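Local coordinates for protein group II chitinase (Ostrinia furnacalis, PDB 6JAV) that probably hydrolyses internal glycosidic bonds of chitin as an endochitinase of glycoside hydrolase family 18, this chain being catalytic domain 1 of a longer insect protein, at residues 46-52 and 106-111; 254-258 and 269-274. All coordinates share one frame; numbering follows the deposited sequence.

Contact 1 of 2, residues 46-52 and 106-111; sequences LGNDGLM and KFVQHA
L51 lies against H110 and K106, while M52, the next residue, reaches along the same helix to F107 and A111. The L51 side chain crosses the imidazole of H110 at about a right angle: CB sits over one ring face, a CH-pi contact 4.0 Å from the centroid and 17° off the normal, and CD1 lies over the same ring, 3.8 Å from H110 CD2. The other methyl, L51 CD2, rests on the aliphatic part of K106, 3.7 Å from CE. Beyond that point the lysine, extended through its first two torsions and bent at chi3 (97°), brings NZ to the carbonyl oxygen of D49; this hydrogen bond, K106 NZ to D49 O at 3.1 Å, runs nearly along the C=O axis.

M52 has CG anti to the backbone N (chi1 -174°), and the bend at chi3 turns its CE onto A111 CB, 3.8 Å away. At its backbone, a single water ties loop to helix: it accepts from M52 N and donates to F107 O, and it is hydrogen-bonded to H110 ND1 at 2.8 Å, so the water holds the imidazole at ND1 while L51 packs on a face. The F107 ring meets G50 O edge-on, in its plane, CD1 to O 3.5 Å, and its CE1 touches L46 CD1 at 3.8 Å.

The loop keeps its shape through a type I turn, G47 to G50, and an Asx turn in which D49 OD1 accepts from L51 N. It links strand 38-46 to the antiparallel strand 52-54 and packs on helix 101-118. Deeper in, M52 and F107 both rest on L83 of strand 78-84, F107 also touches L151 of helix 143-159, and helix 93-98 meets L46 and F107 through L97.

Contact 2 of 2, residues 254-258 and 269-274; sequences SFTIE and VSDGGE. Unlike the reference sequence in segment 254-258: E258 (reference Gly).
An antiparallel ladder with a beta bulge joins the end of strand 244-257 to residues 269-274, which return after a ten-residue excursion, and T256 stands at its middle. T256 N donates to D271 O at 2.8 Å, nearly straight at 171°, and T256 O takes S270 N at 2.9 Å. The side chain adds a third grip: with OG1 beside its own backbone N (chi1 -65°), the hydroxyl donates to G272 O at 2.8 Å, from above the carbonyl plane, while also bonding Q318 NE2.

The bulge falls between T256 and I257, where the register slips by one: T256 pairs with D271, but I257 with V269. Both flanking pairs, F255 with G272 and I257 with V269, are non-hydrogen-bonded. Strand 244-257 also pairs antiparallel with 284-286 and 318-321, consistent with the alpha+beta insertion many family 18 chitinases carry after the seventh barrel strand. V269 CG2 touches two side chains of the longer strand, 3.7 Å from F255 CB and 4.0 Å from I257 CG2. The F255 ring meets W319 nearly at right angles.

Toward the other end, G273 N donates to S254 O at 3.1 Å, well above the carbonyl plane, and the backbone comes so close that G273 CA lies 3.3 Å from S254 OG. That hydroxyl reaches E274 O through a water. A second water bridges V269 O and E258 OE2, and D271 OD1 forms a salt bridge with K282.

Contact 1 comes first along the chain and closes before contact 2 opens; their centres are about 39 Å apart, their nearest atoms about 28 Å, so they do not touch. Both fall within the family 18 range, whose fold is a TIM barrel, and each lies about 23 Å from the chain centre. Contact 1 follows barrel strand 38-46 and packs its loop on helix 101-118 of the outer layer. Contact 2 sits at the far end of strand 244-257, whose parallel partners are 192-195 and 342-346. Its D271 side chain, about 9 Å from the bound inhibitor, is salt-bridged to K282, between pocket residues A281 and F284, so contact 2 borders the inhibitor site without lining it.

Contact 1 of 2, residues 46-52 and 106-111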
loop_
_atom_site.group_PDB
_atom_site.type_symbol
_atom_site.label_atom_id
_atom_site.label_comp_id
_atom_site.label_asym_id
_atom_site.label_seq_id
_atom_site.Cartn_x
_atom_site.Cartn_y
_atom_site.Cartn_z
ATOM N N LEU A 46 13.024 -7.202 -10.069
ATOM C CA LEU A 46 13.826 -8.412 -10.240
ATOM C C LEU A 46 14.362 -8.455 -11.666
ATOM O O LEU A 46 13.587 -8.533 -12.619
ATOM C CB LEU A 46 12.984 -9.658 -9.944
ATOM C CG LEU A 46 13.801 -10.954 -9.834
ATOM C CD1 LEU A 46 14.792 -10.887 -8.667
ATOM C CD2 LEU A 46 12.842 -12.156 -9.700
ATOM N N GLY A 47 15.681 -8.398 -11.807
ATOM C CA GLY A 47 16.286 -8.431 -13.125
ATOM C C GLY A 47 16.220 -9.807 -13.760
ATOM O O GLY A 47 15.892 -10.818 -13.128
ATOM N N ASN A 48 16.559 -9.840 -15.054
ATOM C CA ASN A 48 16.534 -11.091 -15.812
ATOM C C ASN A 48 17.594 -12.082 -15.350
ATOM O O ASN A 48 17.471 -13.278 -15.639
ATOM C CB ASN A 48 16.721 -10.816 -17.307
ATOM C CG ASN A 48 15.505 -10.168 -17.926
ATOM O OD1 ASN A 48 15.549 -9.013 -18.344
ATOM N ND2 ASN A 48 14.400 -10.905 -17.971
ATOM N N ASP A 49 18.614 -11.617 -14.647
ATOM C CA ASP A 49 19.630 -12.461 -14.045
ATOM C C ASP A 49 19.247 -12.938 -12.643
ATOM O O ASP A 49 20.084 -13.540 -11.959
ATOM C CB ASP A 49 20.957 -11.710 -13.991
ATOM C CG ASP A 49 20.856 -10.380 -13.248
ATOM O OD1 ASP A 49 19.758 -10.021 -12.738
ATOM O OD2 ASP A 49 21.889 -9.685 -13.173
ATOM N N GLY A 50 18.009 -12.694 -12.208
ATOM C CA GLY A 50 17.568 -13.125 -10.889
ATOM C C GLY A 50 18.074 -12.300 -9.729
ATOM O O GLY A 50 18.064 -12.790 -8.593
ATOM N N LEU A 51 18.514 -11.058 -9.971
ATOM C CA LEU A 51 19.066 -10.200 -8.937
ATOM C C LEU A 51 18.266 -8.903 -8.881
ATOM O O LEU A 51 17.785 -8.417 -9.909
ATOM C CB LEU A 51 20.516 -9.815 -9.241
ATOM C CG LEU A 51 21.482 -10.990 -9.414
ATOM C CD1 LEU A 51 22.873 -10.482 -9.724
ATOM C CD2 LEU A 51 21.449 -11.851 -8.146
ATOM N N MET A 52 18.099 -8.372 -7.674
ATOM C CA MET A 52 17.445 -7.079 -7.506
ATOM C C MET A 52 18.208 -6.000 -8.267
ATOM O O MET A 52 19.443 -5.980 -8.275
ATOM C CB MET A 52 17.365 -6.735 -6.018
ATOM C CG MET A 52 16.562 -5.466 -5.744
ATOM S SD MET A 52 16.118 -5.256 -4.013
ATOM C CE MET A 52 17.743 -5.498 -3.333
ATOM N N LYS A 106 21.880 -17.045 -4.369
ATOM C CA LYS A 106 22.566 -15.967 -5.070
ATOM C C LYS A 106 21.860 -14.630 -4.844
ATOM O O LYS A 106 22.501 -13.606 -4.555
ATOM C CB LYS A 106 22.607 -16.308 -6.555
ATOM C CG LYS A 106 23.376 -15.268 -7.386
ATOM C CD LYS A 106 23.496 -15.702 -8.851
ATOM C CE LYS A 106 22.417 -15.044 -9.714
ATOM N NZ LYS A 106 22.601 -15.185 -11.202
ATOM N N PHE A 107 20.531 -14.631 -4.963
ATOM C CA PHE A 107 19.756 -13.407 -4.800
ATOM C C PHE A 107 20.002 -12.769 -3.442
ATOM O O PHE A 107 20.160 -11.543 -3.336
ATOM C CB PHE A 107 18.270 -13.732 -4.975
ATOM C CG PHE A 107 17.368 -12.602 -4.568
ATOM C CD1 PHE A 107 16.997 -11.623 -5.481
ATOM C CD2 PHE A 107 16.888 -12.514 -3.261
ATOM C CE1 PHE A 107 16.158 -10.560 -5.083
ATOM C CE2 PHE A 107 16.073 -11.449 -2.863
ATOM C CZ PHE A 107 15.708 -10.486 -3.784
ATOM N N VAL A 108 20.024 -13.578 -2.380
ATOM C CA VAL A 108 20.062 -13.025 -1.029
ATOM C C VAL A 108 21.359 -12.261 -0.781
ATOM O O VAL A 108 21.350 -11.156 -0.229
ATOM C CB VAL A 108 19.825 -14.148 -0.001
ATOM C CG1 VAL A 108 20.248 -13.708 1.389
ATOM C CG2 VAL A 108 18.349 -14.607 -0.029
ATOM N N GLN A 109 22.503 -12.844 -1.160
ATOM C CA GLN A 109 23.756 -12.164 -0.853
ATOM C C GLN A 109 23.888 -10.882 -1.660
ATOM O O GLN A 109 24.381 -9.863 -1.151
ATOM C CB GLN A 109 24.951 -13.078 -1.135
ATOM C CG GLN A 109 24.972 -14.369 -0.302
ATOM C CD GLN A 109 24.976 -14.122 1.195
ATOM O OE1 GLN A 109 25.565 -13.151 1.685
ATOM N NE2 GLN A 109 24.318 -15.005 1.929
ATOM N N HIS A 110 23.443 -10.909 -2.917
ATOM C CA HIS A 110 23.511 -9.698 -3.724
ATOM C C HIS A 110 22.551 -8.633 -3.192
ATOM O O HIS A 110 22.882 -7.441 -3.193
ATOM C CB HIS A 110 23.206 -10.031 -5.174
ATOM C CG HIS A 110 23.058 -8.817 -6.032
ATOM N ND1 HIS A 110 21.893 -8.078 -6.080
ATOM C CD2 HIS A 110 23.940 -8.189 -6.850
ATOM C CE1 HIS A 110 22.056 -7.061 -6.909
ATOM N NE2 HIS A 110 23.293 -7.099 -7.379
ATOM N N ALA A 111 21.356 -9.042 -2.749
ATOM C CA ALA A 111 20.371 -8.070 -2.268
ATOM C C ALA A 111 20.890 -7.318 -1.054
ATOM O O ALA A 111 20.739 -6.093 -0.966
ATOM C CB ALA A 111 19.042 -8.770 -1.953
HETATM O O HOH W 1 19.549 -9.562 -5.572
#

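Contact 2 of 2, residues 254-258 and 269-274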
loop_
_atom_site.group_PDB
_atom_site.type_symbol
_atom_site.label_atom_id
_atom_site.label_comp_id
_atom_site.label_asym_id
_atom_site.label_seq_id
_atom_site.Cartn_x
_atom_site.Cartn_y
_atom_site.Cartn_z
ATOM N N SER A 254 -12.003 4.662 -9.291
ATOM C CA SER A 254 -13.006 5.366 -10.078
ATOM C C SER A 254 -13.642 4.443 -11.104
ATOM O O SER A 254 -13.053 3.453 -11.541
ATOM C CB SER A 254 -12.387 6.569 -10.793
ATOM O OG SER A 254 -11.535 6.092 -11.801
ATOM N N PHE A 255 -14.862 4.805 -11.493
ATOM C CA PHE A 255 -15.714 3.940 -12.302
ATOM C C PHE A 255 -16.508 4.804 -13.275
ATOM O O PHE A 255 -16.914 5.918 -12.933
ATOM C CB PHE A 255 -16.759 3.205 -11.432
ATOM C CG PHE A 255 -16.194 2.369 -10.290
ATOM C CD1 PHE A 255 -15.742 2.980 -9.122
ATOM C CD2 PHE A 255 -16.210 0.980 -10.348
ATOM C CE1 PHE A 255 -15.256 2.233 -8.060
ATOM C CE2 PHE A 255 -15.728 0.222 -9.277
ATOM C CZ PHE A 255 -15.273 0.849 -8.131
ATOM N N THR A 256 -16.729 4.279 -14.486
ATOM C CA THR A 256 -17.702 4.847 -15.426
ATOM C C THR A 256 -18.991 4.043 -15.284
ATOM O O THR A 256 -19.016 2.844 -15.581
ATOM C CB THR A 256 -17.157 4.821 -16.854
ATOM O OG1 THR A 256 -16.010 5.688 -16.952
ATOM C CG2 THR A 256 -18.225 5.346 -17.841
ATOM N N ILE A 257 -20.026 4.682 -14.771
ATOM C CA ILE A 257 -21.275 3.980 -14.487
ATOM C C ILE A 257 -22.123 3.922 -15.745
ATOM O O ILE A 257 -22.103 4.830 -16.584
ATOM C CB ILE A 257 -22.042 4.561 -13.284
ATOM C CG1 ILE A 257 -22.332 6.041 -13.487
ATOM C CG2 ILE A 257 -21.232 4.346 -12.003
ATOM C CD1 ILE A 257 -23.178 6.657 -12.388
ATOM N N GLU A 258 -22.866 2.817 -15.878
ATOM C CA GLU A 258 -23.668 2.587 -17.075
ATOM C C GLU A 258 -24.800 3.583 -17.212
ATOM O O GLU A 258 -25.276 3.812 -18.329
ATOM C CB GLU A 258 -24.260 1.182 -17.043
ATOM C CG GLU A 258 -23.292 0.100 -17.456
ATOM C CD GLU A 258 -23.985 -1.224 -17.684
ATOM O OE1 GLU A 258 -25.221 -1.286 -17.499
ATOM O OE2 GLU A 258 -23.290 -2.203 -18.033
ATOM N N VAL A 269 -21.280 -0.997 -13.975
ATOM C CA VAL A 269 -20.174 -0.167 -14.422
ATOM C C VAL A 269 -19.671 -0.706 -15.753
ATOM O O VAL A 269 -19.555 -1.923 -15.936
ATOM C CB VAL A 269 -19.063 -0.197 -13.347
ATOM C CG1 VAL A 269 -17.687 0.085 -13.956
ATOM C CG2 VAL A 269 -19.421 0.768 -12.218
ATOM N N SER A 270 -19.378 0.197 -16.686
ATOM C CA SER A 270 -18.902 -0.192 -18.005
ATOM C C SER A 270 -17.386 -0.166 -18.151
ATOM O O SER A 270 -16.859 -0.863 -19.023
ATOM C CB SER A 270 -19.537 0.693 -19.087
ATOM O OG SER A 270 -19.163 2.047 -18.936
ATOM N N ASP A 271 -16.674 0.607 -17.331
ATOM C CA ASP A 271 -15.231 0.766 -17.469
ATOM C C ASP A 271 -14.731 1.460 -16.209
ATOM O O ASP A 271 -15.519 1.923 -15.378
ATOM C CB ASP A 271 -14.898 1.632 -18.690
ATOM C CG ASP A 271 -13.490 1.408 -19.218
ATOM O OD1 ASP A 271 -12.712 0.636 -18.614
ATOM O OD2 ASP A 271 -13.156 2.027 -20.256
ATOM N N GLY A 272 -13.405 1.541 -16.090
ATOM C CA GLY A 272 -12.814 2.448 -15.127
ATOM C C GLY A 272 -13.226 3.887 -15.384
ATOM O O GLY A 272 -13.697 4.253 -16.462
ATOM N N GLY A 273 -13.042 4.722 -14.367
ATOM C CA GLY A 273 -13.308 6.136 -14.534
ATOM C C GLY A 273 -12.277 6.813 -15.414
ATOM O O GLY A 273 -11.157 6.331 -15.621
ATOM N N GLU A 274 -12.672 7.964 -15.944
ATOM C CA GLU A 274 -11.765 8.738 -16.784
ATOM C C GLU A 274 -10.483 9.058 -16.012
ATOM O O GLU A 274 -10.550 9.396 -14.828
ATOM C CB GLU A 274 -12.445 10.034 -17.220
ATOM C CG GLU A 274 -13.592 9.799 -18.194
ATOM C CD GLU A 274 -14.493 11.018 -18.380
ATOM O OE1 GLU A 274 -15.561 10.870 -19.012
ATOM O OE2 GLU A 274 -14.141 12.119 -17.898
HETATM O O HOH W 2 -9.679 7.650 -12.954
HETATM O O HOH W 3 -21.821 -3.730 -16.153
#